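Local coordinates for protein transcriptional regulator, LacI family (Corynebacterium glutamicum, PDB 3H5T) that activates transcription of an inositol phosphate synthase gene in an inositol-dependent manner and regulates other probable cell-wall and mycothiol genes by binding a palindromic promoter motif, at residues I194-D200 and V242-W248; L269-L273 and L298-G302. One frame throughout, in Å; residues are numbered along the deposited sequence.

Interaction 1 of 2, residues I194-D200 and V242-W248; sequences ILSIRLD and VPIMECW
Both Arg198 and Trp248 set CG anti to the backbone N (chi1 -160° and -155°), and a bend at chi3 of the arginine lays its chain over one face of the indole. Arg198 CD sits 3.8 Å from the centroid of the five-membered ring of Trp248 as a CH-pi contact. Arg198 CZ is 4.6 Å from the centroid of the six-membered ring of Trp248, a cation-pi contact with the guanidinium plane inclined to the ring. NE and NH2 also make weak bonds to Trp248 O, while NH1 forms a salt bridge with Glu77. The indole is pinned from its edge too: Trp248 NE1 donates to Asp200 O at 2.9 Å. Glu246 reaches the same turn, where its OE2 accepts Leu199 N at 2.9 Å from above the carboxylate plane, and OE1 pairs with Arg212. A water links Arg198 N to Trp248 O. Behind this, an ordinary parallel ladder runs from Ile194 N to Pro243 O (3.0 Å) up to Cys247 N and Ser196 O (3.2 Å). Two neighbouring parallel strands thus lead at their C-terminal ends into loops that bond to each other, as in the periplasmic-binding-protein fold of LacI regulators, where such loops face the other subdomain, here through Glu77.

Interaction 2 of 2, residues L269-L273 and L298-G302; sequences LTAVL and LSLTG
One face of the peptide group joining Thr270 to Ala271 is covered by Leu298, whose CD2 stands almost directly above the carbonyl carbon, 3.4 Å from Thr270 C. At the oxygen end of that same peptide, Ser299 N donates to Thr270 O over 3.1 Å in a nearly straight bond (173°), the donor tilted somewhat from the carbonyl plane. Leu298 gets there because its CG lies anti to the backbone N (chi1 -161°), which swings the branched end back over the start of the neighbouring strand and the residues just before it; the second branch, Leu298 CD1, packs against Val272 CG2 at 3.9 Å. From here the backbones run parallel, with Val272 N bonding to Ser299 O at 2.8 Å and Thr301 N to Val272 O at 3.2 Å. These are the two strands of a beta-alpha-beta unit connected by helix 277-289, and strand 299-302 is one of the two outermost strands of its sheet within the chain. Ala271, Leu273, Ser299 and Thr301 line one face. Across the pair there, Ala271 CB meets Ser299 CB at 4.0 Å, and helix 178-186 covers Ala271, Leu273 and Thr301. Val272 and Leu300 occupy the other face: Val272 packs on helix 252-265, whereas Leu300 turns to helix 277-289. Ser299 OG bonds to Val357 O, and Thr270 OG1 to His189 ND1.

The two interactions belong to one mixed sheet, in whose parallel part they meet between strands 192-197 and 271-274; there Leu195 N probably bonds to Leu273 O at 3.1 Å and Leu195 CD1 packs on Val272 CG1. Both are largely buried, with centres about 14 Å apart. Interaction 1 carries its ladder into the loops beyond the strands, so salt bridges, a cation-pi contact and a water sit at that end, next to the other subdomain. Interaction 2, at the far side of the sheet, is backbone bonding and aliphatic packing, with the hydroxyls of Thr270 and Ser299 bonded to other parts of the chain. Helices 252-265 and 277-289 touch residues of both.

Interaction 1 of 2, residues I194-D200 and V242-W248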
ATOM      1  N   ILE A 194       1.897   9.134 -19.200  1.00 27.29           N
ATOM      2  CA  ILE A 194       1.657   8.822 -17.793  1.00 25.98           C
ATOM      3  C   ILE A 194       0.502   7.836 -17.657  1.00 27.29           C
ATOM      4  O   ILE A 194      -0.460   7.906 -18.413  1.00 29.61           O
ATOM      5  CB  ILE A 194       1.318  10.096 -16.990  1.00 23.57           C
ATOM      6  CG1 ILE A 194       2.522  11.046 -16.986  1.00 24.96           C
ATOM      7  CG2 ILE A 194       0.929   9.732 -15.572  1.00 22.16           C
ATOM      8  CD1 ILE A 194       2.276  12.377 -16.287  1.00 22.74           C
ATOM      9  N   LEU A 195       0.610   6.912 -16.704  1.00 26.38           N
ATOM     10  CA  LEU A 195      -0.442   5.925 -16.453  1.00 27.17           C
ATOM     11  C   LEU A 195      -0.869   6.010 -14.992  1.00 27.18           C
ATOM     12  O   LEU A 195      -0.028   6.154 -14.103  1.00 27.34           O
ATOM     13  CB  LEU A 195       0.051   4.504 -16.757  1.00 26.33           C
ATOM     14  CG  LEU A 195       0.256   4.168 -18.233  1.00 24.96           C
ATOM     15  CD1 LEU A 195       0.775   2.749 -18.390  1.00 24.72           C
ATOM     16  CD2 LEU A 195      -1.057   4.329 -18.960  1.00 24.67           C
ATOM     17  N   SER A 196      -2.172   5.909 -14.746  1.00 25.48           N
ATOM     18  CA  SER A 196      -2.708   5.991 -13.389  1.00 22.59           C
ATOM     19  C   SER A 196      -3.835   5.022 -13.135  1.00 20.20           C
ATOM     20  O   SER A 196      -4.431   4.476 -14.072  1.00 19.59           O
ATOM     21  CB  SER A 196      -3.252   7.395 -13.113  1.00 24.43           C
ATOM     22  OG  SER A 196      -2.205   8.319 -12.887  1.00 32.48           O
ATOM     23  N   ILE A 197      -4.132   4.812 -11.858  1.00 17.92           N
ATOM     24  CA  ILE A 197      -5.260   3.968 -11.490  1.00 18.35           C
ATOM     25  C   ILE A 197      -6.399   4.930 -11.117  1.00 17.28           C
ATOM     26  O   ILE A 197      -6.274   6.134 -11.339  1.00 18.72           O
ATOM     27  CB  ILE A 197      -4.905   2.974 -10.341  1.00 19.30           C
ATOM     28  CG1 ILE A 197      -4.222   3.680  -9.172  1.00 16.78           C
ATOM     29  CG2 ILE A 197      -3.990   1.882 -10.883  1.00 18.92           C
ATOM     30  CD1 ILE A 197      -4.036   2.773  -7.982  1.00 15.37           C
ATOM     31  N   ARG A 198      -7.493   4.425 -10.557  1.00 18.05           N
ATOM     32  CA  ARG A 198      -8.663   5.258 -10.238  1.00 17.10           C
ATOM     33  C   ARG A 198      -8.440   6.693  -9.760  1.00 18.05           C
ATOM     34  O   ARG A 198      -7.829   6.932  -8.724  1.00 18.99           O
ATOM     35  CB  ARG A 198      -9.562   4.542  -9.238  1.00 17.92           C
ATOM     36  CG  ARG A 198     -10.994   5.074  -9.214  1.00 16.60           C
ATOM     37  CD  ARG A 198     -11.874   4.204  -8.342  1.00 14.84           C
ATOM     38  NE  ARG A 198     -11.695   2.786  -8.655  1.00 14.92           N
ATOM     39  CZ  ARG A 198     -11.391   1.857  -7.751  1.00 13.73           C
ATOM     40  NH1 ARG A 198     -11.237   2.189  -6.480  1.00 11.81           N
ATOM     41  NH2 ARG A 198     -11.225   0.599  -8.118  1.00 13.81           N
ATOM     42  N   LEU A 199      -8.961   7.647 -10.531  1.00 18.17           N
ATOM     43  CA  LEU A 199      -8.844   9.063 -10.200  1.00 18.79           C
ATOM     44  C   LEU A 199     -10.125   9.629  -9.569  1.00 20.39           C
ATOM     45  O   LEU A 199     -10.067  10.633  -8.858  1.00 21.43           O
ATOM     46  CB  LEU A 199      -8.475   9.876 -11.456  1.00 13.98           C
ATOM     47  CG  LEU A 199      -7.008   9.816 -11.938  1.00 14.51           C
ATOM     48  CD1 LEU A 199      -6.883  10.253 -13.405  1.00  8.16           C
ATOM     49  CD2 LEU A 199      -6.147  10.696 -11.039  1.00 12.75           C
ATOM     50  N   ASP A 200     -11.269   8.989  -9.814  1.00 20.20           N
ATOM     51  CA  ASP A 200     -12.535   9.470  -9.269  1.00 23.26           C
ATOM     52  C   ASP A 200     -13.632   8.395  -9.230  1.00 24.04           C
ATOM     53  O   ASP A 200     -13.445   7.292  -9.736  1.00 25.12           O
ATOM     54  CB  ASP A 200     -13.030  10.668 -10.090  1.00 24.33           C
ATOM     55  CG  ASP A 200     -13.728  11.711  -9.234  1.00 28.11           C
ATOM     56  OD1 ASP A 200     -14.278  11.345  -8.168  1.00 28.41           O
ATOM     57  OD2 ASP A 200     -13.734  12.896  -9.630  1.00 30.73           O
ATOM     58  N   VAL A 242       1.619  15.823 -22.939  1.00 37.29           N
ATOM     59  CA  VAL A 242       1.814  14.575 -22.212  1.00 34.53           C
ATOM     60  C   VAL A 242       0.510  13.813 -21.982  1.00 32.12           C
ATOM     61  O   VAL A 242      -0.275  14.152 -21.101  1.00 31.92           O
ATOM     62  CB  VAL A 242       2.483  14.830 -20.841  1.00 35.35           C
ATOM     63  CG1 VAL A 242       2.764  13.503 -20.147  1.00 35.85           C
ATOM     64  CG2 VAL A 242       3.767  15.620 -21.023  1.00 33.03           C
ATOM     65  N   PRO A 243       0.276  12.755 -22.767  1.00 30.10           N
ATOM     66  CA  PRO A 243      -0.941  11.948 -22.638  1.00 29.81           C
ATOM     67  C   PRO A 243      -1.033  11.239 -21.283  1.00 30.32           C
ATOM     68  O   PRO A 243      -0.026  10.790 -20.736  1.00 30.51           O
ATOM     69  CB  PRO A 243      -0.826  10.976 -23.804  1.00 29.93           C
ATOM     70  CG  PRO A 243       0.652  10.770 -23.907  1.00 29.31           C
ATOM     71  CD  PRO A 243       1.197  12.166 -23.754  1.00 28.25           C
ATOM     72  N   ILE A 244      -2.250  11.142 -20.756  1.00 30.33           N
ATOM     73  CA  ILE A 244      -2.494  10.509 -19.465  1.00 29.54           C
ATOM     74  C   ILE A 244      -3.654   9.518 -19.531  1.00 28.63           C
ATOM     75  O   ILE A 244      -4.798   9.914 -19.723  1.00 30.10           O
ATOM     76  CB  ILE A 244      -2.817  11.579 -18.392  1.00 30.43           C
ATOM     77  CG1 ILE A 244      -1.608  12.500 -18.205  1.00 31.62           C
ATOM     78  CG2 ILE A 244      -3.202  10.914 -17.074  1.00 30.90           C
ATOM     79  CD1 ILE A 244      -1.875  13.698 -17.323  1.00 32.72           C
ATOM     80  N   MET A 245      -3.362   8.231 -19.373  1.00 26.69           N
ATOM     81  CA  MET A 245      -4.416   7.224 -19.399  1.00 25.09           C
ATOM     82  C   MET A 245      -4.604   6.560 -18.037  1.00 24.52           C
ATOM     83  O   MET A 245      -3.686   6.514 -17.219  1.00 24.15           O
ATOM     84  CB  MET A 245      -4.131   6.171 -20.475  1.00 22.84           C
ATOM     85  CG  MET A 245      -4.213   6.734 -21.895  1.00 19.91           C
ATOM     86  SD  MET A 245      -4.788   5.543 -23.100  1.00 11.51           S
ATOM     87  CE  MET A 245      -4.927   6.598 -24.522  1.00 15.17           C
ATOM     88  N   GLU A 246      -5.806   6.041 -17.806  1.00 24.49           N
ATOM     89  CA  GLU A 246      -6.136   5.409 -16.538  1.00 23.69           C
ATOM     90  C   GLU A 246      -6.966   4.137 -16.677  1.00 24.43           C
ATOM     91  O   GLU A 246      -7.593   3.899 -17.707  1.00 24.98           O
ATOM     92  CB  GLU A 246      -6.891   6.423 -15.660  1.00 22.38           C
ATOM     93  CG  GLU A 246      -8.212   5.939 -15.056  1.00 21.90           C
ATOM     94  CD  GLU A 246      -8.967   7.037 -14.312  1.00 20.91           C
ATOM     95  OE1 GLU A 246      -9.043   8.170 -14.830  1.00 20.08           O
ATOM     96  OE2 GLU A 246      -9.499   6.768 -13.217  1.00 16.81           O
ATOM     97  N   CYS A 247      -6.931   3.307 -15.637  1.00 23.99           N
ATOM     98  CA  CYS A 247      -7.739   2.101 -15.594  1.00 24.82           C
ATOM     99  C   CYS A 247      -8.458   2.157 -14.253  1.00 25.01           C
ATOM    100  O   CYS A 247      -7.842   2.096 -13.185  1.00 27.28           O
ATOM    101  CB  CYS A 247      -6.890   0.824 -15.748  1.00 26.66           C
ATOM    102  SG  CYS A 247      -5.521   0.546 -14.616  1.00 30.64           S
ATOM    103  N   TRP A 248      -9.772   2.323 -14.316  1.00 23.60           N
ATOM    104  CA  TRP A 248     -10.587   2.433 -13.115  1.00 23.55           C
ATOM    105  C   TRP A 248     -10.386   1.254 -12.163  1.00 24.27           C
ATOM    106  O   TRP A 248     -10.308   1.430 -10.945  1.00 24.67           O
ATOM    107  CB  TRP A 248     -12.052   2.548 -13.510  1.00 21.67           C
ATOM    108  CG  TRP A 248     -12.882   3.223 -12.487  1.00 20.65           C
ATOM    109  CD1 TRP A 248     -12.873   4.546 -12.177  1.00 20.98           C
ATOM    110  CD2 TRP A 248     -13.865   2.615 -11.648  1.00 20.01           C
ATOM    111  NE1 TRP A 248     -13.798   4.805 -11.194  1.00 23.90           N
ATOM    112  CE2 TRP A 248     -14.420   3.635 -10.850  1.00 21.48           C
ATOM    113  CE3 TRP A 248     -14.330   1.300 -11.490  1.00 20.58           C
ATOM    114  CZ2 TRP A 248     -15.424   3.388  -9.905  1.00 21.24           C
ATOM    115  CZ3 TRP A 248     -15.328   1.053 -10.549  1.00 20.11           C
ATOM    116  CH2 TRP A 248     -15.863   2.096  -9.768  1.00 20.14           C
TER
HETATM  117  O   HOH W   1      -7.890   1.617  -9.896  1.00 20.16           O

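Interaction 2 of 2, residues L269-L273 and L298-G302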
ATOM      1  N   LEU A 269       6.090   7.803 -28.127  1.00 39.53           N
ATOM      2  CA  LEU A 269       6.565   7.931 -26.748  1.00 37.15           C
ATOM      3  C   LEU A 269       7.851   7.149 -26.495  1.00 36.52           C
ATOM      4  O   LEU A 269       8.010   6.009 -26.947  1.00 35.34           O
ATOM      5  CB  LEU A 269       5.488   7.476 -25.751  1.00 37.24           C
ATOM      6  CG  LEU A 269       4.205   8.309 -25.594  1.00 36.94           C
ATOM      7  CD1 LEU A 269       3.265   7.604 -24.637  1.00 35.79           C
ATOM      8  CD2 LEU A 269       4.532   9.705 -25.084  1.00 35.67           C
ATOM      9  N   THR A 270       8.768   7.769 -25.760  1.00 34.88           N
ATOM     10  CA  THR A 270      10.042   7.141 -25.444  1.00 34.54           C
ATOM     11  C   THR A 270      10.086   6.656 -23.996  1.00 34.95           C
ATOM     12  O   THR A 270      10.932   5.831 -23.637  1.00 35.49           O
ATOM     13  CB  THR A 270      11.215   8.122 -25.675  1.00 33.55           C
ATOM     14  OG1 THR A 270      11.102   9.229 -24.774  1.00 32.56           O
ATOM     15  CG2 THR A 270      11.199   8.640 -27.112  1.00 31.42           C
ATOM     16  N   ALA A 271       9.174   7.168 -23.171  1.00 33.33           N
ATOM     17  CA  ALA A 271       9.120   6.786 -21.763  1.00 32.76           C
ATOM     18  C   ALA A 271       7.707   6.843 -21.203  1.00 32.54           C
ATOM     19  O   ALA A 271       6.873   7.612 -21.684  1.00 33.32           O
ATOM     20  CB  ALA A 271      10.031   7.687 -20.941  1.00 31.09           C
ATOM     21  N   VAL A 272       7.449   6.028 -20.181  1.00 29.40           N
ATOM     22  CA  VAL A 272       6.142   5.990 -19.535  1.00 27.62           C
ATOM     23  C   VAL A 272       6.303   5.994 -18.019  1.00 28.51           C
ATOM     24  O   VAL A 272       6.907   5.079 -17.453  1.00 28.45           O
ATOM     25  CB  VAL A 272       5.345   4.723 -19.936  1.00 26.94           C
ATOM     26  CG1 VAL A 272       4.137   4.544 -19.018  1.00 25.83           C
ATOM     27  CG2 VAL A 272       4.890   4.831 -21.386  1.00 25.39           C
ATOM     28  N   LEU A 273       5.774   7.026 -17.365  1.00 27.38           N
ATOM     29  CA  LEU A 273       5.845   7.117 -15.908  1.00 25.76           C
ATOM     30  C   LEU A 273       4.536   6.616 -15.308  1.00 25.46           C
ATOM     31  O   LEU A 273       3.468   7.137 -15.612  1.00 26.29           O
ATOM     32  CB  LEU A 273       6.097   8.564 -15.456  1.00 24.37           C
ATOM     33  CG  LEU A 273       6.111   8.785 -13.938  1.00 22.71           C
ATOM     34  CD1 LEU A 273       7.028   9.931 -13.584  1.00 20.10           C
ATOM     35  CD2 LEU A 273       4.700   9.038 -13.432  1.00 21.39           C
ATOM     36  N   LEU A 298      11.573   1.138 -24.562  1.00 42.20           N
ATOM     37  CA  LEU A 298      10.824   2.105 -23.766  1.00 40.47           C
ATOM     38  C   LEU A 298      11.366   2.210 -22.335  1.00 38.95           C
ATOM     39  O   LEU A 298      11.708   1.204 -21.716  1.00 37.76           O
ATOM     40  CB  LEU A 298       9.348   1.670 -23.739  1.00 40.04           C
ATOM     41  CG  LEU A 298       8.199   2.622 -23.388  1.00 40.91           C
ATOM     42  CD1 LEU A 298       8.292   3.054 -21.946  1.00 39.53           C
ATOM     43  CD2 LEU A 298       8.224   3.819 -24.331  1.00 40.05           C
ATOM     44  N   SER A 299      11.459   3.433 -21.822  1.00 37.06           N
ATOM     45  CA  SER A 299      11.919   3.643 -20.453  1.00 36.98           C
ATOM     46  C   SER A 299      10.676   3.812 -19.580  1.00 37.38           C
ATOM     47  O   SER A 299       9.785   4.601 -19.907  1.00 37.50           O
ATOM     48  CB  SER A 299      12.789   4.897 -20.356  1.00 36.84           C
ATOM     49  OG  SER A 299      14.024   4.712 -21.016  1.00 37.63           O
ATOM     50  N   LEU A 300      10.601   3.072 -18.478  1.00 36.53           N
ATOM     51  CA  LEU A 300       9.443   3.181 -17.601  1.00 35.87           C
ATOM     52  C   LEU A 300       9.824   3.271 -16.129  1.00 34.51           C
ATOM     53  O   LEU A 300      10.849   2.743 -15.708  1.00 35.48           O
ATOM     54  CB  LEU A 300       8.485   2.004 -17.833  1.00 35.59           C
ATOM     55  CG  LEU A 300       8.805   0.627 -17.262  1.00 35.78           C
ATOM     56  CD1 LEU A 300       8.598   0.668 -15.778  1.00 37.76           C
ATOM     57  CD2 LEU A 300       7.885  -0.430 -17.858  1.00 36.71           C
ATOM     58  N   THR A 301       8.988   3.952 -15.356  1.00 32.93           N
ATOM     59  CA  THR A 301       9.219   4.124 -13.931  1.00 31.35           C
ATOM     60  C   THR A 301       7.998   3.627 -13.167  1.00 30.05           C
ATOM     61  O   THR A 301       6.889   3.607 -13.697  1.00 30.06           O
ATOM     62  CB  THR A 301       9.462   5.608 -13.582  1.00 32.57           C
ATOM     63  OG1 THR A 301      10.540   6.119 -14.377  1.00 34.56           O
ATOM     64  CG2 THR A 301       9.840   5.750 -12.128  1.00 35.71           C
ATOM     65  N   GLY A 302       8.210   3.210 -11.923  1.00 28.49           N
ATOM     66  CA  GLY A 302       7.117   2.725 -11.110  1.00 27.08           C
ATOM     67  C   GLY A 302       7.049   3.469  -9.792  1.00 27.13           C
ATOM     68  O   GLY A 302       7.753   4.459  -9.609  1.00 26.97           O
TER